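Long-range contacts in EmGH1 (Erythrobacter marinus, PDB 5Z87), which probably hydrolyses beta-glucosidic bonds as a glycoside hydrolase family 3 enzyme, a family that also includes xylosidases and arabinofuranosidases: residues A[128-133]-A[450-455]; A[133-138]-A[167-172]; A[139-144]-A[603-608]. All blocks are in the same frame, centred on the assembly; numbering follows the deposited sequence.

Contact 1: residues A[128-133]-A[450-455]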
ATOM      1  N   PHE A 128      13.823  27.703  17.415  1.00 22.75           N
ATOM      2  CA  PHE A 128      12.879  27.001  16.547  1.00 24.18           C
ATOM      3  C   PHE A 128      11.611  26.677  17.326  1.00 22.23           C
ATOM      4  O   PHE A 128      11.678  26.100  18.418  1.00 20.34           O
ATOM      5  CB  PHE A 128      13.490  25.707  15.993  1.00 19.35           C
ATOM      6  CG  PHE A 128      14.554  25.920  14.953  1.00 18.57           C
ATOM      7  CD1 PHE A 128      14.243  26.501  13.734  1.00 19.87           C
ATOM      8  CD2 PHE A 128      15.862  25.509  15.184  1.00 17.10           C
ATOM      9  CE1 PHE A 128      15.216  26.692  12.757  1.00 16.17           C
ATOM     10  CE2 PHE A 128      16.836  25.680  14.214  1.00 14.72           C
ATOM     11  CZ  PHE A 128      16.510  26.296  12.996  1.00 16.22           C
ATOM     12  N   GLU A 129      10.461  27.042  16.769  1.00 21.48           N
ATOM     13  CA  GLU A 129       9.174  26.684  17.359  1.00 25.79           C
ATOM     14  C   GLU A 129       8.340  25.960  16.306  1.00 27.65           C
ATOM     15  O   GLU A 129       8.755  25.822  15.155  1.00 26.53           O
ATOM     16  CB  GLU A 129       8.459  27.923  17.910  1.00 27.14           C
ATOM     17  CG  GLU A 129       9.268  28.661  19.003  1.00 20.36           C
ATOM     18  CD  GLU A 129       9.273  27.934  20.332  1.00 28.75           C
ATOM     19  OE1 GLU A 129      10.092  28.299  21.206  1.00 27.03           O
ATOM     20  OE2 GLU A 129       8.467  26.989  20.513  1.00 33.50           O
ATOM     21  N   GLU A 130       7.170  25.466  16.706  1.00 27.13           N
ATOM     22  CA  GLU A 130       6.229  24.830  15.788  1.00 27.74           C
ATOM     23  C   GLU A 130       5.138  25.827  15.435  1.00 23.08           C
ATOM     24  O   GLU A 130       4.611  26.506  16.317  1.00 31.47           O
ATOM     25  CB  GLU A 130       5.600  23.574  16.396  1.00 21.53           C
ATOM     26  CG  GLU A 130       6.589  22.554  16.882  1.00 24.32           C
ATOM     27  CD  GLU A 130       7.203  21.732  15.757  1.00 22.15           C
ATOM     28  OE1 GLU A 130       8.065  20.876  16.062  1.00 28.06           O
ATOM     29  OE2 GLU A 130       6.824  21.935  14.580  1.00 21.16           O
ATOM     30  N   CYS A 131       4.803  25.907  14.149  1.00 24.18           N
ATOM     31  CA  CYS A 131       3.823  26.849  13.617  1.00 18.49           C
ATOM     32  C   CYS A 131       2.869  26.160  12.649  1.00 19.20           C
ATOM     33  O   CYS A 131       2.573  26.681  11.579  1.00 24.30           O
ATOM     34  CB  CYS A 131       4.515  28.005  12.905  1.00 19.75           C
ATOM     35  SG  CYS A 131       5.458  29.090  14.015  1.00 24.34           S
ATOM     36  N   LEU A 132       2.363  24.980  13.017  1.00 19.68           N
ATOM     37  CA  LEU A 132       1.551  24.187  12.090  1.00 23.27           C
ATOM     38  C   LEU A 132       0.278  24.924  11.687  1.00 24.43           C
ATOM     39  O   LEU A 132      -0.062  25.002  10.504  1.00 22.44           O
ATOM     40  CB  LEU A 132       1.200  22.838  12.723  1.00 16.50           C
ATOM     41  CG  LEU A 132       0.382  21.849  11.883  1.00 21.70           C
ATOM     42  CD1 LEU A 132       1.095  21.458  10.602  1.00 15.60           C
ATOM     43  CD2 LEU A 132       0.078  20.620  12.707  1.00 22.64           C
ATOM     44  N   HIS A 133      -0.441  25.465  12.665  1.00 21.56           N
ATOM     45  CA  HIS A 133      -1.705  26.159  12.441  1.00 21.58           C
ATOM     46  C   HIS A 133      -1.784  27.327  13.414  1.00 27.10           C
ATOM     47  O   HIS A 133      -2.776  27.527  14.118  1.00 25.60           O
ATOM     48  CB  HIS A 133      -2.884  25.198  12.600  1.00 20.06           C
ATOM     49  CG  HIS A 133      -2.972  24.584  13.960  1.00 21.41           C
ATOM     50  ND1 HIS A 133      -3.703  25.149  14.985  1.00 23.92           N
ATOM     51  CD2 HIS A 133      -2.380  23.485  14.482  1.00 19.44           C
ATOM     52  CE1 HIS A 133      -3.575  24.410  16.072  1.00 22.39           C
ATOM     53  NE2 HIS A 133      -2.772  23.399  15.797  1.00 22.12           N
ATOM     54  N   GLY A 450      -6.401  20.162  17.600  1.00 25.68           N
ATOM     55  CA  GLY A 450      -5.550  19.273  16.839  1.00 28.07           C
ATOM     56  C   GLY A 450      -4.145  19.207  17.398  1.00 27.15           C
ATOM     57  O   GLY A 450      -3.765  19.932  18.326  1.00 28.70           O
ATOM     58  N   GLY A 451      -3.363  18.302  16.806  1.00 24.13           N
ATOM     59  CA  GLY A 451      -1.969  18.183  17.178  1.00 22.82           C
ATOM     60  C   GLY A 451      -1.227  19.495  17.006  1.00 25.11           C
ATOM     61  O   GLY A 451      -1.638  20.390  16.262  1.00 19.56           O
ATOM     62  N   TYR A 452      -0.134  19.620  17.750  1.00 24.20           N
ATOM     63  CA  TYR A 452       0.737  20.787  17.638  1.00 27.89           C
ATOM     64  C   TYR A 452       0.007  22.068  18.060  1.00 23.73           C
ATOM     65  O   TYR A 452       0.108  23.108  17.413  1.00 23.51           O
ATOM     66  CB  TYR A 452       1.326  20.872  16.221  1.00 20.47           C
ATOM     67  CG  TYR A 452       2.444  19.858  16.082  1.00 28.02           C
ATOM     68  CD1 TYR A 452       2.193  18.548  15.677  1.00 24.57           C
ATOM     69  CD2 TYR A 452       3.740  20.193  16.434  1.00 25.71           C
ATOM     70  CE1 TYR A 452       3.221  17.621  15.603  1.00 26.43           C
ATOM     71  CE2 TYR A 452       4.765  19.285  16.357  1.00 27.65           C
ATOM     72  CZ  TYR A 452       4.509  18.005  15.949  1.00 32.43           C
ATOM     73  OH  TYR A 452       5.555  17.125  15.915  1.00 27.68           O
ATOM     74  N   SER A 453      -0.735  21.982  19.163  1.00 24.66           N
ATOM     75  CA  SER A 453      -1.472  23.081  19.770  1.00 29.33           C
ATOM     76  C   SER A 453      -1.081  23.208  21.236  1.00 28.25           C
ATOM     77  O   SER A 453      -0.750  22.208  21.883  1.00 25.70           O
ATOM     78  CB  SER A 453      -2.996  22.875  19.674  1.00 28.60           C
ATOM     79  OG  SER A 453      -3.420  22.622  18.348  1.00 30.90           O
ATOM     80  N   PRO A 454      -1.123  24.423  21.788  1.00 25.53           N
ATOM     81  CA  PRO A 454      -0.798  24.603  23.212  1.00 24.90           C
ATOM     82  C   PRO A 454      -1.878  24.016  24.113  1.00 29.80           C
ATOM     83  O   PRO A 454      -3.075  24.205  23.884  1.00 30.92           O
ATOM     84  CB  PRO A 454      -0.719  26.128  23.376  1.00 29.62           C
ATOM     85  CG  PRO A 454      -1.046  26.730  22.041  1.00 31.58           C
ATOM     86  CD  PRO A 454      -1.624  25.654  21.173  1.00 22.68           C
ATOM     87  N   LYS A 455      -1.442  23.310  25.150  1.00 27.16           N
ATOM     88  CA  LYS A 455      -2.333  22.689  26.114  1.00 32.46           C
ATOM     89  C   LYS A 455      -2.319  23.445  27.443  1.00 36.02           C
ATOM     90  O   LYS A 455      -1.250  23.834  27.926  1.00 37.62           O
ATOM     91  CB  LYS A 455      -1.949  21.229  26.360  1.00 30.95           C
ATOM     92  CG  LYS A 455      -2.280  20.310  25.192  1.00 37.79           C
ATOM     93  CD  LYS A 455      -1.495  19.026  25.293  1.00 43.98           C
ATOM     94  CE  LYS A 455      -2.000  17.978  24.314  1.00 51.21           C
ATOM     95  NZ  LYS A 455      -1.025  16.848  24.171  1.00 58.10           N
TER
HETATM   96  O   HOH W   1       0.887  24.827  15.428  1.00 32.45           O
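Gly450 and Gly451 bring their carbonyl oxygens round the imidazole of His133, but it is Gly451 O that receives the hydrogen bond from NE2, at 3.2 Å and close to the ring plane. The ring arrives there because His133 CG stands between the backbone N and the carbonyl carbon (chi1 60°). Tyr452 follows, its CB against Leu132 CD2 at 3.7 Å, while its ring atom CE2 comes within 3.5 Å of Glu130 CD, carboxylate and ring planes turned 65° apart. Both polar ends line the pocket that holds a dithiothreitol, consistent with a sugar site: Glu130 OE1 bonds Tyr93 and the dithiothreitol, and Tyr452 OH bonds Glu541. A water accepts a hydrogen bond from His133 N and donates one to Tyr452 O at 2.7 Å. Ser453 OG lies by the same imidazole, its exact place doubtful. An alanine instead of His133 would probably leave Gly451 O without this donor and open a gap beside it. The first segment leaves strand 126-129, flanked in the parallel sheet by 91-93 and 176-177; the second belongs to the loop between strand 436-440 and helix 462-473, so the two domains meet beside the pocket.

Contact 2: residues A[133-138]-A[167-172]; sequences HGLLAD and KEARSR
This contact belongs to a beta-alpha-beta crossover of the barrel-like N-terminal domain: Leu135, Ala137 and Asp138, in the loop after strand 126-129, pack on the last turn of helix 155-171 and on Arg172 just beyond it, from where the chain returns to the neighbouring parallel strand 176-177. The loop bends through an inverse gamma turn centred on Leu136, closed by a weak bond from Ala137 N to Leu135 O, and in this way Leu135 and Ala137 both face the helix. Leu135 drives its two methyls into different places. Leu135 CD1 reaches Ala169 CB at 4.2 Å, whereas CD2 lies against the aliphatic part of Arg172, 3.6 Å from its CD, the two side chains crossing at a slant. Nearer the start of the loop, a water accepts from Leu135 N and donates to Glu168 OE1 at 3.1 Å, and OE2 of that carboxylate is bound in turn by Thr141 and His405. The arginine is the polar centre. Its chain turns at chi3 (71°), carrying the guanidinium under Ala137, whose CB sits over one face, toward the rim, 3.3 Å from NH2. Ala396 of helix 393-399 touches the same side chain. What the end of the guanidinium grips is a backbone oxygen and not the nearby carboxylate: Asp138 OD1 stays 6.1 Å from Arg172 NH2. Two nitrogens hold that end on one oxygen, while the bond from Arg172 NE to Asn104 OD1 and the methyl over the face bear on how the plane is turned. Arg172 NH2 meets Asp138 O in the carbonyl plane, on a lone pair, at 2.9 Å, while Arg172 NH1, at 2.8 Å from Asp138 O, approaches tilted 32° from that plane.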
ATOM      1  N   HIS A 133      -0.441  25.465  12.665  1.00 21.56           N
ATOM      2  CA  HIS A 133      -1.705  26.159  12.441  1.00 21.58           C
ATOM      3  C   HIS A 133      -1.784  27.327  13.414  1.00 27.10           C
ATOM      4  O   HIS A 133      -2.776  27.527  14.118  1.00 25.60           O
ATOM      5  CB  HIS A 133      -2.884  25.198  12.600  1.00 20.06           C
ATOM      6  CG  HIS A 133      -2.972  24.584  13.960  1.00 21.41           C
ATOM      7  ND1 HIS A 133      -3.703  25.149  14.985  1.00 23.92           N
ATOM      8  CD2 HIS A 133      -2.380  23.485  14.482  1.00 19.44           C
ATOM      9  CE1 HIS A 133      -3.575  24.410  16.072  1.00 22.39           C
ATOM     10  NE2 HIS A 133      -2.772  23.399  15.797  1.00 22.12           N
ATOM     11  N   GLY A 134      -0.714  28.111  13.444  1.00 24.11           N
ATOM     12  CA  GLY A 134      -0.440  29.063  14.499  1.00 25.36           C
ATOM     13  C   GLY A 134       0.746  28.624  15.342  1.00 27.78           C
ATOM     14  O   GLY A 134       1.209  27.485  15.290  1.00 24.04           O
ATOM     15  N   LEU A 135       1.234  29.559  16.140  1.00 23.63           N
ATOM     16  CA  LEU A 135       2.390  29.279  16.978  1.00 26.30           C
ATOM     17  C   LEU A 135       2.021  28.344  18.126  1.00 27.52           C
ATOM     18  O   LEU A 135       1.093  28.617  18.888  1.00 26.18           O
ATOM     19  CB  LEU A 135       2.951  30.586  17.523  1.00 23.36           C
ATOM     20  CG  LEU A 135       3.956  30.471  18.652  1.00 27.27           C
ATOM     21  CD1 LEU A 135       5.272  29.881  18.159  1.00 17.57           C
ATOM     22  CD2 LEU A 135       4.135  31.870  19.211  1.00 27.86           C
ATOM     23  N   LEU A 136       2.752  27.237  18.260  1.00 21.73           N
ATOM     24  CA  LEU A 136       2.544  26.329  19.386  1.00 29.58           C
ATOM     25  C   LEU A 136       3.199  26.955  20.612  1.00 29.45           C
ATOM     26  O   LEU A 136       4.347  26.670  20.966  1.00 27.14           O
ATOM     27  CB  LEU A 136       3.106  24.946  19.085  1.00 27.42           C
ATOM     28  CG  LEU A 136       2.554  23.723  19.826  1.00 26.28           C
ATOM     29  CD1 LEU A 136       3.370  22.486  19.452  1.00 29.88           C
ATOM     30  CD2 LEU A 136       2.508  23.867  21.347  1.00 27.29           C
ATOM     31  N   ALA A 137       2.441  27.819  21.280  1.00 29.16           N
ATOM     32  CA  ALA A 137       2.936  28.468  22.488  1.00 29.73           C
ATOM     33  C   ALA A 137       1.755  28.992  23.287  1.00 29.33           C
ATOM     34  O   ALA A 137       0.699  29.305  22.732  1.00 25.76           O
ATOM     35  CB  ALA A 137       3.908  29.617  22.178  1.00 25.09           C
ATOM     36  N   ASP A 138       1.962  29.095  24.594  1.00 32.12           N
ATOM     37  CA  ASP A 138       0.911  29.538  25.494  1.00 31.34           C
ATOM     38  C   ASP A 138       0.380  30.903  25.077  1.00 30.22           C
ATOM     39  O   ASP A 138       1.149  31.840  24.838  1.00 30.83           O
ATOM     40  CB  ASP A 138       1.452  29.581  26.919  1.00 39.60           C
ATOM     41  CG  ASP A 138       0.366  29.465  27.947  1.00 50.66           C
ATOM     42  OD1 ASP A 138      -0.375  30.457  28.140  1.00 52.16           O
ATOM     43  OD2 ASP A 138       0.248  28.371  28.545  1.00 62.90           O
ATOM     44  N   LYS A 167       4.312  36.944  12.907  1.00 22.32           N
ATOM     45  CA  LYS A 167       4.375  38.081  13.824  1.00 19.93           C
ATOM     46  C   LYS A 167       4.427  37.613  15.262  1.00 23.71           C
ATOM     47  O   LYS A 167       5.266  38.067  16.046  1.00 26.65           O
ATOM     48  CB  LYS A 167       3.160  38.992  13.632  1.00 24.94           C
ATOM     49  CG  LYS A 167       3.205  39.894  12.438  1.00 31.82           C
ATOM     50  CD  LYS A 167       1.888  40.668  12.327  1.00 28.80           C
ATOM     51  CE  LYS A 167       1.837  41.463  11.035  1.00 35.68           C
ATOM     52  NZ  LYS A 167       0.487  42.041  10.799  1.00 45.10           N
ATOM     53  N   GLU A 168       3.511  36.712  15.629  1.00 23.07           N
ATOM     54  CA  GLU A 168       3.448  36.236  17.002  1.00 25.61           C
ATOM     55  C   GLU A 168       4.719  35.483  17.374  1.00 30.57           C
ATOM     56  O   GLU A 168       5.211  35.599  18.503  1.00 29.12           O
ATOM     57  CB  GLU A 168       2.200  35.358  17.203  1.00 28.16           C
ATOM     58  CG  GLU A 168       0.872  36.074  16.912  1.00 26.18           C
ATOM     59  CD  GLU A 168      -0.371  35.372  17.477  1.00 27.07           C
ATOM     60  OE1 GLU A 168      -0.253  34.390  18.255  1.00 26.32           O
ATOM     61  OE2 GLU A 168      -1.489  35.821  17.130  1.00 29.12           O
ATOM     62  N   ALA A 169       5.276  34.723  16.430  1.00 28.08           N
ATOM     63  CA  ALA A 169       6.467  33.934  16.730  1.00 27.06           C
ATOM     64  C   ALA A 169       7.698  34.829  16.872  1.00 25.46           C
ATOM     65  O   ALA A 169       8.455  34.709  17.840  1.00 20.47           O
ATOM     66  CB  ALA A 169       6.682  32.872  15.643  1.00 25.03           C
ATOM     67  N   ARG A 170       7.911  35.732  15.915  1.00 22.99           N
ATOM     68  CA  ARG A 170       9.114  36.561  15.928  1.00 25.84           C
ATOM     69  C   ARG A 170       9.112  37.514  17.123  1.00 29.33           C
ATOM     70  O   ARG A 170      10.144  37.704  17.777  1.00 25.90           O
ATOM     71  CB  ARG A 170       9.227  37.320  14.601  1.00 21.48           C
ATOM     72  CG  ARG A 170      10.583  37.975  14.350  1.00 23.42           C
ATOM     73  CD  ARG A 170      11.708  36.942  14.339  1.00 36.68           C
ATOM     74  NE  ARG A 170      13.036  37.541  14.446  1.00 31.08           N
ATOM     75  CZ  ARG A 170      13.833  37.776  13.407  1.00 32.22           C
ATOM     76  NH1 ARG A 170      15.028  38.331  13.585  1.00 34.51           N
ATOM     77  NH2 ARG A 170      13.434  37.462  12.184  1.00 28.61           N
ATOM     78  N   SER A 171       7.956  38.088  17.451  1.00 23.45           N
ATOM     79  CA  SER A 171       7.873  38.957  18.619  1.00 31.99           C
ATOM     80  C   SER A 171       8.194  38.214  19.910  1.00 26.66           C
ATOM     81  O   SER A 171       8.618  38.842  20.887  1.00 27.92           O
ATOM     82  CB  SER A 171       6.480  39.593  18.710  1.00 23.37           C
ATOM     83  OG  SER A 171       5.526  38.631  19.123  1.00 28.58           O
ATOM     84  N   ARG A 172       8.009  36.899  19.941  1.00 27.55           N
ATOM     85  CA  ARG A 172       8.327  36.097  21.120  1.00 26.69           C
ATOM     86  C   ARG A 172       9.724  35.483  21.053  1.00 23.58           C
ATOM     87  O   ARG A 172      10.074  34.661  21.905  1.00 26.42           O
ATOM     88  CB  ARG A 172       7.268  35.001  21.319  1.00 27.19           C
ATOM     89  CG  ARG A 172       5.869  35.550  21.643  1.00 33.22           C
ATOM     90  CD  ARG A 172       4.768  34.484  21.560  1.00 20.31           C
ATOM     91  NE  ARG A 172       4.866  33.532  22.660  1.00 24.21           N
ATOM     92  CZ  ARG A 172       3.824  32.995  23.283  1.00 24.63           C
ATOM     93  NH1 ARG A 172       2.583  33.305  22.906  1.00 25.58           N
ATOM     94  NH2 ARG A 172       4.021  32.150  24.285  1.00 23.67           N
TER
HETATM   95  O   HOH W   2      -0.322  31.865  16.446  1.00 20.75           O

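Contact 3: residues A[139-144]-A[603-608]; sequences GATQFP and PGEQGG
The backbones of Pro144 and Gly604 run so close that their CA atoms are 3.7 Å apart, where a type I turn from Gly604 to Gly607 begins, leading the second segment into helix 607-615, with Gln606 at the N-cap position. Such an approach calls for glycine: a CB on Gly604 would collide with Pro144 N and with the carbonyl carbon of Phe143, and the backbone angles of Gly604 themselves also require it. Beside this point Glu605 takes hold of Gln142 twice. Its backbone N donates to Gln142 O at 2.9 Å, nearly in line with the carbonyl bond, and its carboxylate OE1 accepts from Gln142 N at 3.0 Å in an almost straight bond (173°). The carboxylate gets there because CG of Glu605 stands between the backbone N and the carbonyl carbon (chi1 62°) and the chain runs on extended, CG passing close to Gln142 O. Glu605 OE1 is met on its anti side, somewhat out of the carboxylate plane. Next to it, the Thr141 methyl CG2 lies 3.9 Å from Glu605 OE1 and also rests over a face of the Phe143 ring, toward its rim. Gln142 folds back on its own segment, NE2 donating to Ala140 O from above the carbonyl plane and also to Leu135 O. At the other end the ring of Pro144 touches backbone, with CG 3.5 Å from Pro603 O. Glu605 OE2 also accepts a weak hydrogen bond from Gln606 NE2. Taken together, one glutamate supplies both a donor and an acceptor to a single buried residue's main chain, joining the N-terminal and C-terminal family 3 domains. A salt bridge from Arg401 to Glu605 OE2 probably balances the negative charge that this pairing buries.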
ATOM      1  N   GLY A 139      -0.939  31.000  24.943  1.00 25.04           N
ATOM      2  CA  GLY A 139      -1.574  32.253  24.602  1.00 27.09           C
ATOM      3  C   GLY A 139      -1.509  32.680  23.152  1.00 26.27           C
ATOM      4  O   GLY A 139      -1.955  33.785  22.846  1.00 27.05           O
ATOM      5  N   ALA A 140      -0.989  31.855  22.241  1.00 25.58           N
ATOM      6  CA  ALA A 140      -0.960  32.228  20.827  1.00 21.09           C
ATOM      7  C   ALA A 140      -2.265  31.845  20.121  1.00 23.19           C
ATOM      8  O   ALA A 140      -2.975  30.928  20.544  1.00 20.40           O
ATOM      9  CB  ALA A 140       0.225  31.571  20.117  1.00 24.13           C
ATOM     10  N   THR A 141      -2.573  32.569  19.037  1.00 18.30           N
ATOM     11  CA  THR A 141      -3.779  32.336  18.244  1.00 25.62           C
ATOM     12  C   THR A 141      -3.737  30.968  17.560  1.00 27.05           C
ATOM     13  O   THR A 141      -2.802  30.667  16.812  1.00 26.57           O
ATOM     14  CB  THR A 141      -3.942  33.426  17.194  1.00 23.26           C
ATOM     15  OG1 THR A 141      -3.606  34.693  17.764  1.00 28.67           O
ATOM     16  CG2 THR A 141      -5.381  33.463  16.668  1.00 25.13           C
ATOM     17  N   GLN A 142      -4.773  30.160  17.789  1.00 27.21           N
ATOM     18  CA  GLN A 142      -4.877  28.807  17.242  1.00 24.44           C
ATOM     19  C   GLN A 142      -5.837  28.810  16.058  1.00 27.65           C
ATOM     20  O   GLN A 142      -7.058  28.780  16.232  1.00 28.28           O
ATOM     21  CB  GLN A 142      -5.339  27.835  18.320  1.00 25.29           C
ATOM     22  CG  GLN A 142      -4.299  27.636  19.390  1.00 27.32           C
ATOM     23  CD  GLN A 142      -2.923  27.395  18.795  1.00 31.18           C
ATOM     24  OE1 GLN A 142      -2.650  26.315  18.271  1.00 28.79           O
ATOM     25  NE2 GLN A 142      -2.046  28.399  18.876  1.00 29.83           N
ATOM     26  N   PHE A 143      -5.283  28.839  14.854  1.00 24.09           N
ATOM     27  CA  PHE A 143      -6.084  28.798  13.643  1.00 24.92           C
ATOM     28  C   PHE A 143      -6.627  27.385  13.398  1.00 21.43           C
ATOM     29  O   PHE A 143      -6.298  26.434  14.121  1.00 19.23           O
ATOM     30  CB  PHE A 143      -5.231  29.324  12.498  1.00 23.18           C
ATOM     31  CG  PHE A 143      -4.821  30.753  12.679  1.00 21.34           C
ATOM     32  CD1 PHE A 143      -5.682  31.784  12.315  1.00 24.39           C
ATOM     33  CD2 PHE A 143      -3.588  31.076  13.235  1.00 23.99           C
ATOM     34  CE1 PHE A 143      -5.312  33.119  12.491  1.00 23.88           C
ATOM     35  CE2 PHE A 143      -3.207  32.406  13.409  1.00 23.04           C
ATOM     36  CZ  PHE A 143      -4.066  33.427  13.038  1.00 19.64           C
ATOM     37  N   PRO A 144      -7.520  27.202  12.415  1.00 21.05           N
ATOM     38  CA  PRO A 144      -7.964  25.836  12.109  1.00 22.20           C
ATOM     39  C   PRO A 144      -6.765  24.984  11.706  1.00 23.35           C
ATOM     40  O   PRO A 144      -5.779  25.481  11.159  1.00 22.57           O
ATOM     41  CB  PRO A 144      -8.944  26.024  10.944  1.00 24.28           C
ATOM     42  CG  PRO A 144      -9.400  27.443  11.042  1.00 22.75           C
ATOM     43  CD  PRO A 144      -8.214  28.196  11.574  1.00 28.90           C
ATOM     44  N   PRO A 603     -11.695  23.106  13.742  1.00 24.72           N
ATOM     45  CA  PRO A 603     -11.990  24.422  13.163  1.00 25.04           C
ATOM     46  C   PRO A 603     -11.335  25.599  13.886  1.00 25.19           C
ATOM     47  O   PRO A 603     -11.693  26.756  13.647  1.00 25.70           O
ATOM     48  CB  PRO A 603     -13.521  24.481  13.240  1.00 20.64           C
ATOM     49  CG  PRO A 603     -13.846  23.672  14.436  1.00 22.89           C
ATOM     50  CD  PRO A 603     -12.811  22.598  14.558  1.00 19.22           C
ATOM     51  N   GLY A 604     -10.346  25.340  14.730  1.00 24.85           N
ATOM     52  CA  GLY A 604      -9.614  26.439  15.327  1.00 30.21           C
ATOM     53  C   GLY A 604     -10.333  27.019  16.532  1.00 32.15           C
ATOM     54  O   GLY A 604     -11.362  26.518  16.981  1.00 25.81           O
ATOM     55  N   GLU A 605      -9.775  28.112  17.068  1.00 26.35           N
ATOM     56  CA  GLU A 605     -10.224  28.569  18.377  1.00 24.71           C
ATOM     57  C   GLU A 605     -11.524  29.364  18.309  1.00 23.35           C
ATOM     58  O   GLU A 605     -12.229  29.463  19.316  1.00 23.79           O
ATOM     59  CB  GLU A 605      -9.121  29.381  19.059  1.00 24.79           C
ATOM     60  CG  GLU A 605      -8.728  30.642  18.331  1.00 22.67           C
ATOM     61  CD  GLU A 605      -8.009  31.621  19.243  1.00 35.44           C
ATOM     62  OE1 GLU A 605      -6.851  31.339  19.642  1.00 32.32           O
ATOM     63  OE2 GLU A 605      -8.614  32.662  19.579  1.00 37.68           O
ATOM     64  N   GLN A 606     -11.866  29.906  17.148  1.00 23.48           N
ATOM     65  CA  GLN A 606     -13.157  30.536  16.924  1.00 29.00           C
ATOM     66  C   GLN A 606     -14.156  29.589  16.253  1.00 30.89           C
ATOM     67  O   GLN A 606     -15.189  30.042  15.752  1.00 34.91           O
ATOM     68  CB  GLN A 606     -12.979  31.806  16.087  1.00 23.17           C
ATOM     69  CG  GLN A 606     -12.170  32.895  16.796  1.00 30.48           C
ATOM     70  CD  GLN A 606     -12.715  33.242  18.187  1.00 34.15           C
ATOM     71  OE1 GLN A 606     -13.888  33.582  18.334  1.00 31.18           O
ATOM     72  NE2 GLN A 606     -11.859  33.151  19.211  1.00 27.26           N
ATOM     73  N   GLY A 607     -13.880  28.282  16.254  1.00 24.95           N
ATOM     74  CA  GLY A 607     -14.668  27.368  15.437  1.00 27.53           C
ATOM     75  C   GLY A 607     -16.123  27.275  15.861  1.00 26.39           C
ATOM     76  O   GLY A 607     -17.018  27.182  15.016  1.00 27.01           O
ATOM     77  N   GLY A 608     -16.379  27.296  17.169  1.00 30.04           N
ATOM     78  CA  GLY A 608     -17.745  27.195  17.656  1.00 30.87           C
ATOM     79  C   GLY A 608     -18.656  28.265  17.087  1.00 27.84           C
ATOM     80  O   GLY A 608     -19.822  28.000  16.784  1.00 27.26           O
TER

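From the N terminus, the chain leaves strand 126-129 and within seventeen residues enters all three contacts. The 133-138 segment is the first to find its partner, 167-172, and contact 2 closes a short loop of 28 residues within the N-terminal domain. That loop lies wholly within the far longer one that contact 1 closes, where 128-133 waits for 450-455. Contact 3 starts at 139-144, inside both loops, but ends only at 603-608, so it crosses contacts 1 and 2. His133 is common to the first two. Contact 2 thus ties the loop after strand 126-129 to the end of helix 155-171, whereas contacts 1 and 3 fasten the same loop to the C-terminal domain at two places.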